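Local atomic coordinates of putative diguanylate cyclase (GGDEF) with PAS/PAC domain (PDB entry 3LIF), a protein that probably makes the second messenger cyclic di-GMP from two GTP molecules as a membrane-bound signalling protein, of which this chain is the extracellular PDC-fold sensor region. Residues L196-Y209 / Y221-T235. Residues are numbered along the deposited sequence; the frame is centred on the assembly and turned at random.
Sequences LFQKALPRSPDGYY and YLAYRRVSRYPLVVT
The carbonyl oxygen of L222 is gripped twice by 206-209, part of an outermost sheet strand paired in a hairpin with 219-226: Y209 N donates to it at 2.8 Å, in the carbonyl plane, and the C-H of Y208 CA also approaches it. L222 N returns a bond to Y209 O, making this an antiparallel hydrogen-bonded pair, and beyond it Y224 N reaches G207 O from above the carbonyl plane. Y208 and A223 form the non-hydrogen-bonded pair between them. With chi1 at -171° Y208 CG lies opposite the backbone N, and the ring meets A223 CB at its edge and lies nearly parallel to the Y221 ring, but slid so far that the centroids stand 5.4 Å apart. Y208 also touches E14 and R18 of helix 5-47, so an alanine in its place would probably open a gap between hairpin and helix and deprive Y221 of its aromatic neighbour. On this same face R225 is anchored mainly by S21 and R18 O of that helix, its link to D206 being a long, purely electrostatic salt bridge.

The other face of the sheet carries helix 196-203. Here the Y224 ring is sandwiched by two CH-pi contacts, L196 CD2 at 3.8 Å from its centroid and G207 CA at 3.5 Å from the opposite side, and its hydroxyl donates to S204 O. The Y209 side chain crosses that of Y224 at about a right angle, its CE2 3.5 Å from Y224 CE2. Farther along, L201 CD2 sits 3.6 Å above the centre of the R226 guanidinium, and a water bridges R226 NE to L201 O. In this PDC-fold sensor sheet, mainly apolar and CH-pi packing thus seats helix 196-203, with polar links toward its C-terminal end, while Y208 and R225 join helix 5-47.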
loop_
_atom_site.group_PDB
_atom_site.type_symbol
_atom_site.label_atom_id
_atom_site.label_comp_id
_atom_site.label_asym_id
_atom_site.label_seq_id
_atom_site.Cartn_x
_atom_site.Cartn_y
_atom_site.Cartn_z
ATOM N N LEU A 196 4.720 15.120 10.234
ATOM C CA LEU A 196 5.438 14.123 9.448
ATOM C C LEU A 196 5.675 14.588 7.998
ATOM O O LEU A 196 6.778 14.408 7.444
ATOM C CB LEU A 196 4.574 12.877 9.382
ATOM C CG LEU A 196 5.259 11.527 9.361
ATOM C CD1 LEU A 196 4.337 10.549 8.627
ATOM C CD2 LEU A 196 6.746 11.538 8.846
ATOM N N PHE A 197 4.633 15.174 7.387
ATOM C CA PHE A 197 4.764 15.590 6.011
ATOM C C PHE A 197 5.167 17.052 5.848
ATOM O O PHE A 197 5.880 17.381 4.880
ATOM C CB PHE A 197 3.521 15.225 5.169
ATOM C CG PHE A 197 3.230 13.744 5.145
ATOM C CD1 PHE A 197 3.865 12.909 4.231
ATOM C CD2 PHE A 197 2.350 13.172 6.064
ATOM C CE1 PHE A 197 3.616 11.545 4.210
ATOM C CE2 PHE A 197 2.083 11.800 6.048
ATOM C CZ PHE A 197 2.738 10.983 5.153
ATOM N N GLN A 198 4.736 17.926 6.760
ATOM C CA GLN A 198 5.098 19.332 6.671
ATOM C C GLN A 198 6.592 19.602 6.972
ATOM O O GLN A 198 7.220 20.404 6.277
ATOM C CB GLN A 198 4.213 20.165 7.550
ATOM C CG GLN A 198 2.718 20.175 7.107
ATOM C CD GLN A 198 2.527 20.741 5.703
ATOM O OE1 GLN A 198 1.927 20.118 4.871
ATOM N NE2 GLN A 198 3.020 21.952 5.458
ATOM N N LYS A 199 7.210 18.910 7.944
ATOM C CA LYS A 199 8.607 19.254 8.303
ATOM C C LYS A 199 9.549 18.027 8.374
ATOM O O LYS A 199 10.650 18.034 7.808
ATOM C CB LYS A 199 8.601 20.063 9.607
ATOM C CG LYS A 199 7.659 21.321 9.610
ATOM C CD LYS A 199 8.552 22.487 9.846
ATOM C CE LYS A 199 8.305 23.744 8.988
ATOM N NZ LYS A 199 7.181 24.528 9.513
ATOM N N ALA A 200 9.128 16.951 9.013
ATOM C CA ALA A 200 10.030 15.826 9.130
ATOM C C ALA A 200 10.446 15.157 7.792
ATOM O O ALA A 200 11.640 14.958 7.538
ATOM C CB ALA A 200 9.472 14.785 10.081
ATOM N N LEU A 201 9.504 14.760 6.940
ATOM C CA LEU A 201 9.985 14.104 5.727
ATOM C C LEU A 201 10.813 15.069 4.834
ATOM O O LEU A 201 11.814 14.661 4.212
ATOM C CB LEU A 201 8.874 13.389 4.958
ATOM C CG LEU A 201 8.411 12.059 5.513
ATOM C CD1 LEU A 201 6.934 11.795 5.174
ATOM C CD2 LEU A 201 9.343 10.945 5.002
ATOM N N PRO A 202 10.412 16.348 4.772
ATOM C CA PRO A 202 11.252 17.219 3.916
ATOM C C PRO A 202 12.643 17.294 4.467
ATOM O O PRO A 202 13.556 17.500 3.708
ATOM C CB PRO A 202 10.590 18.583 3.979
ATOM C CG PRO A 202 9.177 18.309 4.368
ATOM C CD PRO A 202 9.145 16.971 5.161
ATOM N N ARG A 203 12.808 17.121 5.783
ATOM C CA ARG A 203 14.121 17.240 6.429
ATOM C C ARG A 203 14.808 15.895 6.343
ATOM O O ARG A 203 16.001 15.843 6.300
ATOM C CB ARG A 203 13.973 17.641 7.892
ATOM C CG ARG A 203 15.298 17.934 8.608
ATOM C CD ARG A 203 15.276 17.636 10.132
ATOM N NE ARG A 203 14.006 18.087 10.745
ATOM C CZ ARG A 203 13.084 17.311 11.355
ATOM N NH1 ARG A 203 13.246 15.987 11.482
ATOM N NH2 ARG A 203 11.970 17.874 11.830
ATOM N N SER A 204 14.065 14.796 6.339
ATOM C CA SER A 204 14.726 13.531 6.087
ATOM C C SER A 204 14.043 12.262 6.513
ATOM O O SER A 204 12.991 12.308 7.124
ATOM C CB SER A 204 16.039 13.562 6.873
ATOM O OG SER A 204 16.067 12.664 7.992
ATOM N N PRO A 205 14.482 11.114 5.999
ATOM C CA PRO A 205 13.571 10.224 5.356
ATOM C C PRO A 205 13.397 9.028 6.335
ATOM O O PRO A 205 12.527 8.176 6.092
ATOM C CB PRO A 205 14.399 9.657 4.160
ATOM C CG PRO A 205 15.803 9.806 4.549
ATOM C CD PRO A 205 15.779 11.134 5.272
ATOM N N ASP A 206 14.106 8.950 7.475
ATOM C CA ASP A 206 13.630 9.100 8.859
ATOM C C ASP A 206 14.397 10.001 9.837
ATOM O O ASP A 206 15.518 10.522 9.502
ATOM C CB ASP A 206 13.963 7.722 9.394
ATOM C CG ASP A 206 15.499 7.399 9.190
ATOM O OD1 ASP A 206 15.973 7.057 8.077
ATOM O OD2 ASP A 206 16.278 7.587 10.132
ATOM N N GLY A 207 13.929 10.072 11.098
ATOM C CA GLY A 207 12.954 9.189 11.671
ATOM C C GLY A 207 12.453 9.186 13.144
ATOM O O GLY A 207 11.748 8.225 13.461
ATOM N N TYR A 208 12.651 10.165 14.049
ATOM C CA TYR A 208 11.986 9.990 15.411
ATOM C C TYR A 208 11.654 11.209 16.274
ATOM O O TYR A 208 12.519 11.985 16.520
ATOM C CB TYR A 208 12.893 9.150 16.272
ATOM C CG TYR A 208 12.362 8.673 17.605
ATOM C CD1 TYR A 208 11.640 7.478 17.701
ATOM C CD2 TYR A 208 12.664 9.366 18.791
ATOM C CE1 TYR A 208 11.177 6.996 18.947
ATOM C CE2 TYR A 208 12.209 8.912 20.051
ATOM C CZ TYR A 208 11.469 7.715 20.120
ATOM O OH TYR A 208 11.019 7.250 21.329
ATOM N N TYR A 209 10.449 11.370 16.809
ATOM C CA TYR A 209 10.142 12.640 17.499
ATOM C C TYR A 209 8.836 12.661 18.270
ATOM O O TYR A 209 8.062 11.720 18.228
ATOM C CB TYR A 209 10.134 13.823 16.521
ATOM C CG TYR A 209 9.089 13.715 15.442
ATOM C CD1 TYR A 209 7.816 14.197 15.640
ATOM C CD2 TYR A 209 9.376 13.098 14.230
ATOM C CE1 TYR A 209 6.858 14.062 14.659
ATOM C CE2 TYR A 209 8.416 12.960 13.251
ATOM C CZ TYR A 209 7.166 13.445 13.457
ATOM O OH TYR A 209 6.190 13.301 12.471
ATOM N N TYR A 221 5.713 9.390 21.302
ATOM C CA TYR A 221 6.896 9.307 20.489
ATOM C C TYR A 221 6.575 8.486 19.246
ATOM O O TYR A 221 5.943 7.428 19.345
ATOM C CB TYR A 221 8.032 8.639 21.242
ATOM C CG TYR A 221 8.721 9.575 22.163
ATOM C CD1 TYR A 221 8.225 9.803 23.440
ATOM C CD2 TYR A 221 9.858 10.272 21.759
ATOM C CE1 TYR A 221 8.833 10.678 24.316
ATOM C CE2 TYR A 221 10.506 11.174 22.652
ATOM C CZ TYR A 221 9.976 11.370 23.935
ATOM O OH TYR A 221 10.582 12.247 24.843
ATOM N N LEU A 222 7.030 8.994 18.097
ATOM C CA LEU A 222 6.804 8.413 16.790
ATOM C C LEU A 222 8.115 8.231 16.020
ATOM O O LEU A 222 9.023 9.147 15.920
ATOM C CB LEU A 222 5.875 9.324 15.978
ATOM C CG LEU A 222 5.526 8.956 14.507
ATOM C CD1 LEU A 222 4.210 9.555 14.130
ATOM C CD2 LEU A 222 6.609 9.362 13.515
ATOM N N ALA A 223 8.242 7.050 15.457
ATOM C CA ALA A 223 9.362 6.817 14.581
ATOM C C ALA A 223 8.746 6.568 13.196
ATOM O O ALA A 223 7.700 5.895 13.087
ATOM C CB ALA A 223 10.133 5.618 15.041
ATOM N N TYR A 224 9.386 7.127 12.166
ATOM C CA TYR A 224 8.967 6.948 10.795
ATOM C C TYR A 224 10.155 6.689 9.923
ATOM O O TYR A 224 11.272 7.096 10.225
ATOM C CB TYR A 224 8.316 8.204 10.268
ATOM C CG TYR A 224 9.292 9.331 10.023
ATOM C CD1 TYR A 224 9.980 9.406 8.825
ATOM C CD2 TYR A 224 9.551 10.334 11.024
ATOM C CE1 TYR A 224 10.870 10.452 8.568
ATOM C CE2 TYR A 224 10.427 11.385 10.797
ATOM C CZ TYR A 224 11.089 11.428 9.552
ATOM O OH TYR A 224 11.972 12.419 9.231
ATOM N N ARG A 225 9.877 6.063 8.796
ATOM C CA ARG A 225 10.880 5.745 7.801
ATOM C C ARG A 225 10.304 5.578 6.365
ATOM O O ARG A 225 9.342 4.819 6.136
ATOM C CB ARG A 225 11.616 4.456 8.219
ATOM C CG ARG A 225 12.767 4.111 7.302
ATOM C CD ARG A 225 13.392 2.821 7.668
ATOM N NE ARG A 225 13.703 2.786 9.101
ATOM C CZ ARG A 225 14.896 3.089 9.635
ATOM N NH1 ARG A 225 15.911 3.455 8.870
ATOM N NH2 ARG A 225 15.069 3.020 10.941
ATOM N N ARG A 226 10.888 6.287 5.400
ATOM C CA ARG A 226 10.542 6.053 3.983
ATOM C C ARG A 226 10.719 4.589 3.688
ATOM O O ARG A 226 11.697 3.985 4.136
ATOM C CB ARG A 226 11.426 6.824 3.032
ATOM C CG ARG A 226 11.027 8.248 2.992
ATOM C CD ARG A 226 11.511 8.922 1.717
ATOM N NE ARG A 226 11.314 10.371 1.797
ATOM C CZ ARG A 226 10.193 11.016 1.455
ATOM N NH1 ARG A 226 10.156 12.315 1.578
ATOM N NH2 ARG A 226 9.120 10.393 1.005
ATOM N N VAL A 227 9.772 4.028 2.945
ATOM C CA VAL A 227 9.833 2.668 2.527
ATOM C C VAL A 227 10.732 2.521 1.275
ATOM O O VAL A 227 10.513 3.057 0.197
ATOM C CB VAL A 227 8.435 2.173 2.213
ATOM C CG1 VAL A 227 8.479 0.845 1.368
ATOM C CG2 VAL A 227 7.634 2.085 3.464
ATOM N N SER A 228 11.772 1.758 1.417
ATOM C CA SER A 228 12.631 1.605 0.277
ATOM C C SER A 228 11.910 1.124 -1.034
ATOM O O SER A 228 11.127 0.160 -1.020
ATOM C CB SER A 228 13.801 0.714 0.660
ATOM O OG SER A 228 14.325 0.213 -0.525
ATOM N N ARG A 229 12.165 1.830 -2.143
ATOM C CA ARG A 229 11.806 1.342 -3.464
ATOM C C ARG A 229 10.329 1.571 -3.888
ATOM O O ARG A 229 9.938 1.142 -4.994
ATOM C CB ARG A 229 12.180 -0.146 -3.527
ATOM C CG ARG A 229 12.914 -0.560 -4.786
ATOM C CD ARG A 229 14.067 -1.523 -4.572
ATOM N NE ARG A 229 13.635 -2.902 -4.425
ATOM C CZ ARG A 229 13.960 -3.655 -3.380
ATOM N NH1 ARG A 229 14.700 -3.145 -2.398
ATOM N NH2 ARG A 229 13.543 -4.907 -3.300
ATOM N N TYR A 230 9.507 2.198 -3.029
ATOM C CA TYR A 230 8.113 2.597 -3.333
ATOM C C TYR A 230 7.807 3.896 -2.593
ATOM O O TYR A 230 8.305 4.080 -1.496
ATOM C CB TYR A 230 7.097 1.527 -2.894
ATOM C CG TYR A 230 7.385 0.232 -3.547
ATOM C CD1 TYR A 230 6.893 -0.037 -4.827
ATOM C CD2 TYR A 230 8.222 -0.717 -2.940
ATOM C CE1 TYR A 230 7.190 -1.192 -5.478
ATOM C CE2 TYR A 230 8.542 -1.921 -3.618
ATOM C CZ TYR A 230 8.025 -2.139 -4.897
ATOM O OH TYR A 230 8.268 -3.311 -5.595
ATOM N N PRO A 231 6.967 4.791 -3.173
ATOM C CA PRO A 231 6.639 6.049 -2.460
ATOM C C PRO A 231 5.692 5.843 -1.235
ATOM O O PRO A 231 4.557 6.354 -1.212
ATOM C CB PRO A 231 5.926 6.865 -3.525
ATOM C CG PRO A 231 5.219 5.801 -4.411
ATOM C CD PRO A 231 6.156 4.594 -4.399
ATOM N N LEU A 232 6.147 5.081 -0.243
ATOM C CA LEU A 232 5.355 4.805 0.960
ATOM C C LEU A 232 6.172 5.236 2.192
ATOM O O LEU A 232 7.384 5.342 2.108
ATOM C CB LEU A 232 5.039 3.313 1.022
ATOM C CG LEU A 232 4.292 2.808 -0.212
ATOM C CD1 LEU A 232 4.073 1.295 -0.180
ATOM C CD2 LEU A 232 2.928 3.504 -0.315
ATOM N N VAL A 233 5.527 5.480 3.316
ATOM C CA VAL A 233 6.233 5.752 4.558
ATOM C C VAL A 233 5.613 4.854 5.615
ATOM O O VAL A 233 4.434 4.558 5.545
ATOM C CB VAL A 233 5.984 7.190 4.986
ATOM C CG1 VAL A 233 6.862 7.572 6.186
ATOM C CG2 VAL A 233 6.268 8.094 3.824
ATOM N N VAL A 234 6.373 4.404 6.597
ATOM C CA VAL A 234 5.715 3.669 7.682
ATOM C C VAL A 234 5.923 4.484 8.914
ATOM O O VAL A 234 6.953 5.181 9.017
ATOM C CB VAL A 234 6.356 2.314 7.931
ATOM C CG1 VAL A 234 5.986 1.352 6.825
ATOM C CG2 VAL A 234 7.887 2.474 8.014
ATOM N N THR A 235 4.982 4.420 9.853
ATOM C CA THR A 235 5.215 5.071 11.146
ATOM C C THR A 235 4.860 4.115 12.276
ATOM O O THR A 235 3.929 3.355 12.105
ATOM C CB THR A 235 4.346 6.309 11.291
ATOM O OG1 THR A 235 2.962 5.920 11.367
ATOM C CG2 THR A 235 4.557 7.294 10.111
HETATM O O HOH W 1 12.682 12.349 3.123
#